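Local coordinates for protein possible galactose mutarotase (Streptomyces platensis subsp. rosaceus, PDB 4RNL) that probably interconverts the alpha and beta anomers of galactose or a related aldose, as in other members of the aldose 1-epimerase family, at residues D125-E128 against V133-H136; F229-A234 against H243-D248. All blocks are in the same frame, centred on the assembly; numbering follows the deposited sequence.

Interaction 1 of 2, residues D125-E128 against V133-H136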
ATOM      1  N   ASP A 125     -12.608  -3.049 -12.920  1.00 14.07           N
ATOM      2  CA  ASP A 125     -13.975  -2.545 -13.093  1.00 15.03           C
ATOM      3  C   ASP A 125     -14.301  -1.693 -11.881  1.00 17.98           C
ATOM      4  O   ASP A 125     -13.878  -2.010 -10.777  1.00 18.99           O
ATOM      5  CB  ASP A 125     -14.987  -3.698 -13.159  1.00 22.01           C
ATOM      6  CG  ASP A 125     -14.877  -4.510 -14.430  1.00 32.29           C
ATOM      7  OD1 ASP A 125     -14.321  -3.997 -15.421  1.00 39.48           O
ATOM      8  OD2 ASP A 125     -15.364  -5.662 -14.436  1.00 39.46           O
ATOM      9  N   ALA A 126     -15.045  -0.613 -12.077  1.00 17.15           N
ATOM     10  CA  ALA A 126     -15.363   0.265 -10.964  1.00 15.37           C
ATOM     11  C   ALA A 126     -16.853   0.561 -10.910  1.00 18.13           C
ATOM     12  O   ALA A 126     -17.515   0.676 -11.944  1.00 19.07           O
ATOM     13  CB  ALA A 126     -14.577   1.580 -11.079  1.00 14.28           C
ATOM     14  N   ARG A 127     -17.381   0.717  -9.700  1.00 14.14           N
ATOM     15  CA  ARG A 127     -18.735   1.250  -9.555  1.00 22.79           C
ATOM     16  C   ARG A 127     -18.865   2.095  -8.300  1.00 22.36           C
ATOM     17  O   ARG A 127     -18.160   1.868  -7.308  1.00 18.28           O
ATOM     18  CB  ARG A 127     -19.778   0.137  -9.555  1.00 22.67           C
ATOM     19  CG  ARG A 127     -19.687  -0.779  -8.359  1.00 28.55           C
ATOM     20  CD  ARG A 127     -20.802  -1.820  -8.370  1.00 40.51           C
ATOM     21  NE  ARG A 127     -20.704  -2.722  -7.222  1.00 45.84           N
ATOM     22  CZ  ARG A 127     -21.425  -2.603  -6.108  1.00 49.64           C
ATOM     23  NH1 ARG A 127     -22.314  -1.624  -5.993  1.00 52.13           N
ATOM     24  NH2 ARG A 127     -21.263  -3.469  -5.113  1.00 49.19           N
ATOM     25  N   GLU A 128     -19.771   3.067  -8.344  1.00 15.19           N
ATOM     26  CA  GLU A 128     -19.978   3.940  -7.195  1.00 16.01           C
ATOM     27  C   GLU A 128     -20.651   3.177  -6.055  1.00 15.64           C
ATOM     28  O   GLU A 128     -21.564   2.373  -6.278  1.00 16.35           O
ATOM     29  CB  GLU A 128     -20.824   5.158  -7.591  1.00 16.63           C
ATOM     30  CG  GLU A 128     -20.988   6.198  -6.485  1.00 16.55           C
ATOM     31  CD  GLU A 128     -21.593   7.486  -7.016  1.00 25.47           C
ATOM     32  OE1 GLU A 128     -21.838   7.549  -8.238  1.00 29.98           O
ATOM     33  OE2 GLU A 128     -21.828   8.425  -6.223  1.00 26.89           O
ATOM     34  N   VAL A 133     -15.855   4.419  -4.115  1.00 17.91           N
ATOM     35  CA  VAL A 133     -15.805   3.582  -5.304  1.00 14.53           C
ATOM     36  C   VAL A 133     -15.328   2.171  -4.947  1.00 15.32           C
ATOM     37  O   VAL A 133     -14.429   1.986  -4.104  1.00 12.32           O
ATOM     38  CB  VAL A 133     -14.911   4.224  -6.401  1.00 10.71           C
ATOM     39  CG1 VAL A 133     -13.477   4.461  -5.873  1.00 11.61           C
ATOM     40  CG2 VAL A 133     -14.878   3.359  -7.655  1.00 13.21           C
ATOM     41  N   GLN A 134     -15.963   1.174  -5.559  1.00 11.46           N
ATOM     42  CA  GLN A 134     -15.546  -0.215  -5.399  1.00 12.68           C
ATOM     43  C   GLN A 134     -14.935  -0.733  -6.695  1.00 12.76           C
ATOM     44  O   GLN A 134     -15.573  -0.681  -7.751  1.00 13.81           O
ATOM     45  CB  GLN A 134     -16.745  -1.082  -4.997  1.00 13.34           C
ATOM     46  CG  GLN A 134     -16.439  -2.571  -4.811  1.00 13.91           C
ATOM     47  CD  GLN A 134     -17.632  -3.331  -4.256  1.00 20.71           C
ATOM     48  OE1 GLN A 134     -18.407  -3.923  -5.003  1.00 27.11           O
ATOM     49  NE2 GLN A 134     -17.793  -3.303  -2.937  1.00 17.37           N
ATOM     50  N   LEU A 135     -13.695  -1.218  -6.612  1.00 10.17           N
ATOM     51  CA  LEU A 135     -13.025  -1.840  -7.752  1.00 11.80           C
ATOM     52  C   LEU A 135     -13.209  -3.351  -7.687  1.00 14.25           C
ATOM     53  O   LEU A 135     -13.189  -3.945  -6.608  1.00 12.93           O
ATOM     54  CB  LEU A 135     -11.531  -1.507  -7.745  1.00  9.70           C
ATOM     55  CG  LEU A 135     -11.231  -0.011  -7.772  1.00 11.72           C
ATOM     56  CD1 LEU A 135      -9.752   0.223  -7.963  1.00 14.64           C
ATOM     57  CD2 LEU A 135     -12.018   0.670  -8.863  1.00 15.70           C
ATOM     58  N   HIS A 136     -13.389  -3.974  -8.843  1.00 11.05           N
ATOM     59  CA  HIS A 136     -13.633  -5.416  -8.892  1.00 14.50           C
ATOM     60  C   HIS A 136     -12.894  -6.030 -10.064  1.00 16.76           C
ATOM     61  O   HIS A 136     -12.956  -5.513 -11.172  1.00 13.29           O
ATOM     62  CB  HIS A 136     -15.129  -5.691  -9.041  1.00 14.98           C
ATOM     63  CG  HIS A 136     -15.460  -7.140  -9.235  1.00 18.83           C
ATOM     64  ND1 HIS A 136     -16.333  -7.583 -10.204  1.00 21.66           N
ATOM     65  CD2 HIS A 136     -15.037  -8.248  -8.575  1.00 15.25           C
ATOM     66  CE1 HIS A 136     -16.432  -8.901 -10.140  1.00 24.11           C
ATOM     67  NE2 HIS A 136     -15.659  -9.327  -9.155  1.00 22.61           N
TER
HETATM   68  O   HOH W   1     -17.410  -6.001 -12.316  1.00 26.63           O
HETATM   69  O   HOH W   2     -18.239  -4.355  -7.532  1.00 38.69           O

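Interaction 2 of 2, residues F229-A234 against H243-D248. With PO4 (phosphate ion), chain G.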
ATOM      1  N   PHE A 229      15.441  -0.000  14.663  1.00 10.92           N
ATOM      2  CA  PHE A 229      14.052  -0.268  14.272  1.00  8.17           C
ATOM      3  C   PHE A 229      13.057   0.012  15.398  1.00 11.38           C
ATOM      4  O   PHE A 229      11.868  -0.272  15.272  1.00 14.37           O
ATOM      5  CB  PHE A 229      13.916  -1.706  13.758  1.00 12.72           C
ATOM      6  CG  PHE A 229      14.906  -2.038  12.678  1.00  9.27           C
ATOM      7  CD1 PHE A 229      14.662  -1.663  11.361  1.00 11.30           C
ATOM      8  CD2 PHE A 229      16.094  -2.687  12.982  1.00  9.23           C
ATOM      9  CE1 PHE A 229      15.577  -1.955  10.359  1.00 11.57           C
ATOM     10  CE2 PHE A 229      17.022  -2.984  11.986  1.00 12.29           C
ATOM     11  CZ  PHE A 229      16.763  -2.615  10.673  1.00 11.73           C
ATOM     12  N   ASP A 230      13.543   0.581  16.496  1.00  9.47           N
ATOM     13  CA  ASP A 230      12.663   0.908  17.619  1.00 10.34           C
ATOM     14  C   ASP A 230      11.892   2.206  17.362  1.00 12.01           C
ATOM     15  O   ASP A 230      12.458   3.305  17.442  1.00 12.70           O
ATOM     16  CB  ASP A 230      13.466   1.011  18.927  1.00 14.07           C
ATOM     17  CG  ASP A 230      12.581   1.024  20.170  1.00 17.70           C
ATOM     18  OD1 ASP A 230      11.341   1.137  20.030  1.00 16.12           O
ATOM     19  OD2 ASP A 230      13.125   0.933  21.301  1.00 14.86           O
ATOM     20  N   PHE A 231      10.605   2.066  17.044  1.00 11.65           N
ATOM     21  CA  PHE A 231       9.690   3.200  16.854  1.00 10.50           C
ATOM     22  C   PHE A 231       8.571   3.155  17.886  1.00 11.75           C
ATOM     23  O   PHE A 231       7.485   3.703  17.666  1.00 11.94           O
ATOM     24  CB  PHE A 231       9.057   3.187  15.445  1.00 10.32           C
ATOM     25  CG  PHE A 231       9.990   3.626  14.340  1.00 10.56           C
ATOM     26  CD1 PHE A 231      10.158   4.977  14.050  1.00 11.21           C
ATOM     27  CD2 PHE A 231      10.662   2.689  13.554  1.00 10.06           C
ATOM     28  CE1 PHE A 231      11.006   5.390  13.021  1.00 10.92           C
ATOM     29  CE2 PHE A 231      11.514   3.092  12.523  1.00 13.19           C
ATOM     30  CZ  PHE A 231      11.686   4.447  12.251  1.00 10.69           C
ATOM     31  N   ARG A 232       8.819   2.498  19.016  1.00  8.75           N
ATOM     32  CA  ARG A 232       7.771   2.357  20.022  1.00 12.77           C
ATOM     33  C   ARG A 232       7.398   3.715  20.622  1.00 18.12           C
ATOM     34  O   ARG A 232       6.248   3.930  21.015  1.00 14.55           O
ATOM     35  CB  ARG A 232       8.188   1.360  21.098  1.00 11.09           C
ATOM     36  CG  ARG A 232       8.178  -0.112  20.612  1.00 14.02           C
ATOM     37  CD  ARG A 232       8.753  -1.040  21.675  1.00 13.11           C
ATOM     38  NE  ARG A 232      10.127  -0.659  22.010  1.00 15.51           N
ATOM     39  CZ  ARG A 232      10.777  -1.063  23.099  1.00 21.52           C
ATOM     40  NH1 ARG A 232      10.188  -1.870  23.970  1.00 17.68           N
ATOM     41  NH2 ARG A 232      12.018  -0.654  23.317  1.00 19.90           N
ATOM     42  N   ALA A 233       8.374   4.622  20.675  1.00 13.90           N
ATOM     43  CA  ALA A 233       8.135   6.030  21.014  1.00 14.41           C
ATOM     44  C   ALA A 233       8.341   6.881  19.765  1.00 19.46           C
ATOM     45  O   ALA A 233       9.298   6.656  19.021  1.00 18.18           O
ATOM     46  CB  ALA A 233       9.083   6.481  22.118  1.00 14.73           C
ATOM     47  N   ALA A 234       7.460   7.858  19.533  1.00 15.61           N
ATOM     48  CA  ALA A 234       7.524   8.673  18.314  1.00 14.76           C
ATOM     49  C   ALA A 234       8.890   9.303  18.148  1.00 13.64           C
ATOM     50  O   ALA A 234       9.423   9.864  19.092  1.00 13.41           O
ATOM     51  CB  ALA A 234       6.466   9.756  18.345  1.00 12.55           C
ATOM     52  N   HIS A 243      11.677  -2.520   5.542  1.00  8.01           N
ATOM     53  CA  HIS A 243      11.569  -3.579   6.543  1.00  8.11           C
ATOM     54  C   HIS A 243      10.141  -3.766   7.007  1.00 10.08           C
ATOM     55  O   HIS A 243       9.381  -2.801   7.109  1.00 11.99           O
ATOM     56  CB  HIS A 243      12.433  -3.234   7.752  1.00  9.47           C
ATOM     57  CG  HIS A 243      13.899  -3.231   7.454  1.00 12.94           C
ATOM     58  ND1 HIS A 243      14.528  -2.163   6.852  1.00 12.75           N
ATOM     59  CD2 HIS A 243      14.849  -4.173   7.646  1.00 17.08           C
ATOM     60  CE1 HIS A 243      15.813  -2.439   6.706  1.00 12.47           C
ATOM     61  NE2 HIS A 243      16.035  -3.653   7.185  1.00 14.36           N
ATOM     62  N   ASN A 244       9.788  -5.019   7.282  1.00 10.01           N
ATOM     63  CA  ASN A 244       8.496  -5.364   7.849  1.00 10.17           C
ATOM     64  C   ASN A 244       8.561  -5.335   9.369  1.00 11.94           C
ATOM     65  O   ASN A 244       9.488  -5.888   9.972  1.00 12.30           O
ATOM     66  CB  ASN A 244       8.084  -6.772   7.385  1.00 12.25           C
ATOM     67  CG  ASN A 244       6.824  -7.274   8.077  1.00 13.59           C
ATOM     68  OD1 ASN A 244       5.707  -6.888   7.717  1.00 11.26           O
ATOM     69  ND2 ASN A 244       6.997  -8.157   9.063  1.00  9.67           N
ATOM     70  N   PHE A 245       7.569  -4.696   9.982  1.00  9.47           N
ATOM     71  CA  PHE A 245       7.400  -4.720  11.431  1.00 14.34           C
ATOM     72  C   PHE A 245       6.281  -5.691  11.817  1.00 12.26           C
ATOM     73  O   PHE A 245       5.239  -5.735  11.169  1.00 12.25           O
ATOM     74  CB  PHE A 245       7.102  -3.300  11.943  1.00 10.44           C
ATOM     75  CG  PHE A 245       8.270  -2.366  11.808  1.00 11.24           C
ATOM     76  CD1 PHE A 245       8.558  -1.764  10.588  1.00 12.80           C
ATOM     77  CD2 PHE A 245       9.120  -2.143  12.884  1.00 15.02           C
ATOM     78  CE1 PHE A 245       9.653  -0.931  10.443  1.00 14.29           C
ATOM     79  CE2 PHE A 245      10.219  -1.306  12.750  1.00 12.11           C
ATOM     80  CZ  PHE A 245      10.493  -0.706  11.536  1.00 13.85           C
ATOM     81  N   ALA A 246       6.512  -6.481  12.863  1.00  9.53           N
ATOM     82  CA  ALA A 246       5.485  -7.365  13.402  1.00 13.25           C
ATOM     83  C   ALA A 246       4.638  -6.561  14.386  1.00 14.63           C
ATOM     84  O   ALA A 246       5.058  -6.285  15.512  1.00 13.98           O
ATOM     85  CB  ALA A 246       6.137  -8.570  14.099  1.00 10.80           C
ATOM     86  N   LEU A 247       3.449  -6.171  13.953  1.00 11.62           N
ATOM     87  CA  LEU A 247       2.591  -5.328  14.771  1.00 11.31           C
ATOM     88  C   LEU A 247       2.121  -6.064  16.010  1.00 12.92           C
ATOM     89  O   LEU A 247       1.749  -7.239  15.939  1.00 14.11           O
ATOM     90  CB  LEU A 247       1.383  -4.876  13.941  1.00  9.72           C
ATOM     91  CG  LEU A 247       1.799  -4.132  12.674  1.00  8.97           C
ATOM     92  CD1 LEU A 247       0.577  -3.768  11.833  1.00  9.13           C
ATOM     93  CD2 LEU A 247       2.579  -2.881  13.052  1.00 14.45           C
ATOM     94  N   ASP A 248       2.142  -5.384  17.153  1.00 14.67           N
ATOM     95  CA  ASP A 248       1.663  -6.001  18.390  1.00 14.83           C
ATOM     96  C   ASP A 248       0.201  -6.426  18.241  1.00 11.35           C
ATOM     97  O   ASP A 248      -0.630  -5.661  17.743  1.00 15.80           O
ATOM     98  CB  ASP A 248       1.824  -5.037  19.574  1.00 15.44           C
ATOM     99  CG  ASP A 248       3.282  -4.651  19.818  1.00 23.11           C
ATOM    100  OD1 ASP A 248       4.187  -5.421  19.421  1.00 27.36           O
ATOM    101  OD2 ASP A 248       3.522  -3.583  20.413  1.00 30.27           O
TER
HETATM  102  P   PO4 G 403      12.921  -2.099  26.680  0.79 42.92           P
HETATM  103  O1  PO4 G 403      13.876  -2.925  27.502  0.79 44.72           O
HETATM  104  O2  PO4 G 403      13.655  -1.494  25.511  0.79 37.39           O
HETATM  105  O3  PO4 G 403      11.785  -2.966  26.188  0.79 33.51           O
HETATM  106  O4  PO4 G 403      12.387  -0.973  27.534  0.79 50.67           O

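Interaction 1 of 2, residues D125-E128 against V133-H136
Asp-125 and Arg-127 pair with His-136 and Gln-134 as the two hydrogen-bonded pairs of an antiparallel hairpin, its short strand axes running at 156° and coming within 4.7 Å. Each pair makes both backbone bonds; the straightest runs from Gln-134 N to Arg-127 O, 2.9 Å. Ala-126 and Leu-135 form the non-hydrogen-bonded pair between them, and Ala-126 CB rests 3.5 Å from Leu-135 CD2, with Val-133 CG2 on the same face of the sheet. Trp-25 of strand 21-28 touches Ala-126 and Val-133 on that face, and Tyr-156 touches Leu-135. On the other face Arg-127 and Gln-134 lie side by side, guanidinium and amide planes 87° apart. With Arg-127 CG between the backbone N and the carbonyl carbon (chi1 66°), the extended chain brings Arg-127 NH2 within 2.9 Å of Gln-134 OE1, but the bond is bent and weak. A water adds a second path, accepting from Arg-127 NE in the guanidinium plane and donating to Gln-134 OE1 at 2.6 Å. Gln-134 NE2 is held by Thr-155 of the next strand. A second water joins Asp-125 OD2, 3.0 Å away, to His-136 ND1, whose ring also bonds Asp-151 through NE2. The chemistry thus divides by face: apolar contacts around Ala-126 and Leu-135, and on the other side polar chains joined largely through water, where the two acids around His-136 would tend to favour its protonated form.

Interaction 2 of 2, residues F229-A234 against H243-D248
An aromatic cluster joins the loop leading into strand 235-236 to strand 242-246, with Phe-229 and Phe-231 meeting His-243 and Phe-245. Phe-229 and His-243 make an edge-to-face pair, centroids 4.7 Å apart and planes at 55°. Phe-229 CE1 stands over the centre of the imidazole, 3.4 Å above its plane, and its distances to all five ring atoms are nearly equal. His-243 CG lies beside its backbone N (chi1 -66°), and the two side chains cross at about a right angle. Were His-243 cut back to an alanine, the CE1 edge of Phe-229 would probably lose the imidazole face beneath it, leaving the phenyl ring held on fewer sides. Phe-245 turns its own edge to the loop backbone: Phe-245 CE2 lies 3.2 Å from Phe-229 O, which is in the plane of the ring, and 3.9 Å from Phe-229 CB. Phe-231 CD2 meets Phe-245 CZ at 4.0 Å, the rings inclined to each other. No hydrogen bond crosses between the segments, and the loop is braced from within. Asp-230 OD1 closes an Asx turn by accepting from Arg-232 N at 3.0 Å, and on the opposite face of the carboxylate plane it takes Arg-232 NE. Arg-232 NH2 reaches Asp-230 OD2 at 2.8 Å, completing a side-on salt bridge, while NH1 and NH2 together grip a phosphate probably left from crystallisation, which Thr-225 also binds. Around the cluster, Tyr-207 stacks on Phe-229 and Tyr-241 packs edge-to-face with Phe-231, while Leu-281 of strand 278-282 and Leu-202 of strand 199-202 both touch Phe-231 and Phe-245.

How the interactions relate
From the N terminus, the chain first closes interaction 1, a tight hairpin with four residues between 125-128 and 133-136. Interaction 2 opens about ninety residues later and spans eight residues between 229-234 and 243-248, including strand 235-236. The two follow in series, neither nesting nor crossing. Their centres are 34 Å apart, on opposite sides of the chain's centre, and their nearest atoms are about 23 Å apart, so they do not touch. Interaction 1 forms one margin of the nine-stranded antiparallel sheet, whose other outermost strand is 235-236. Interaction 2 links the loop entering that far strand to 242-246, a strand of the seven-stranded sheet.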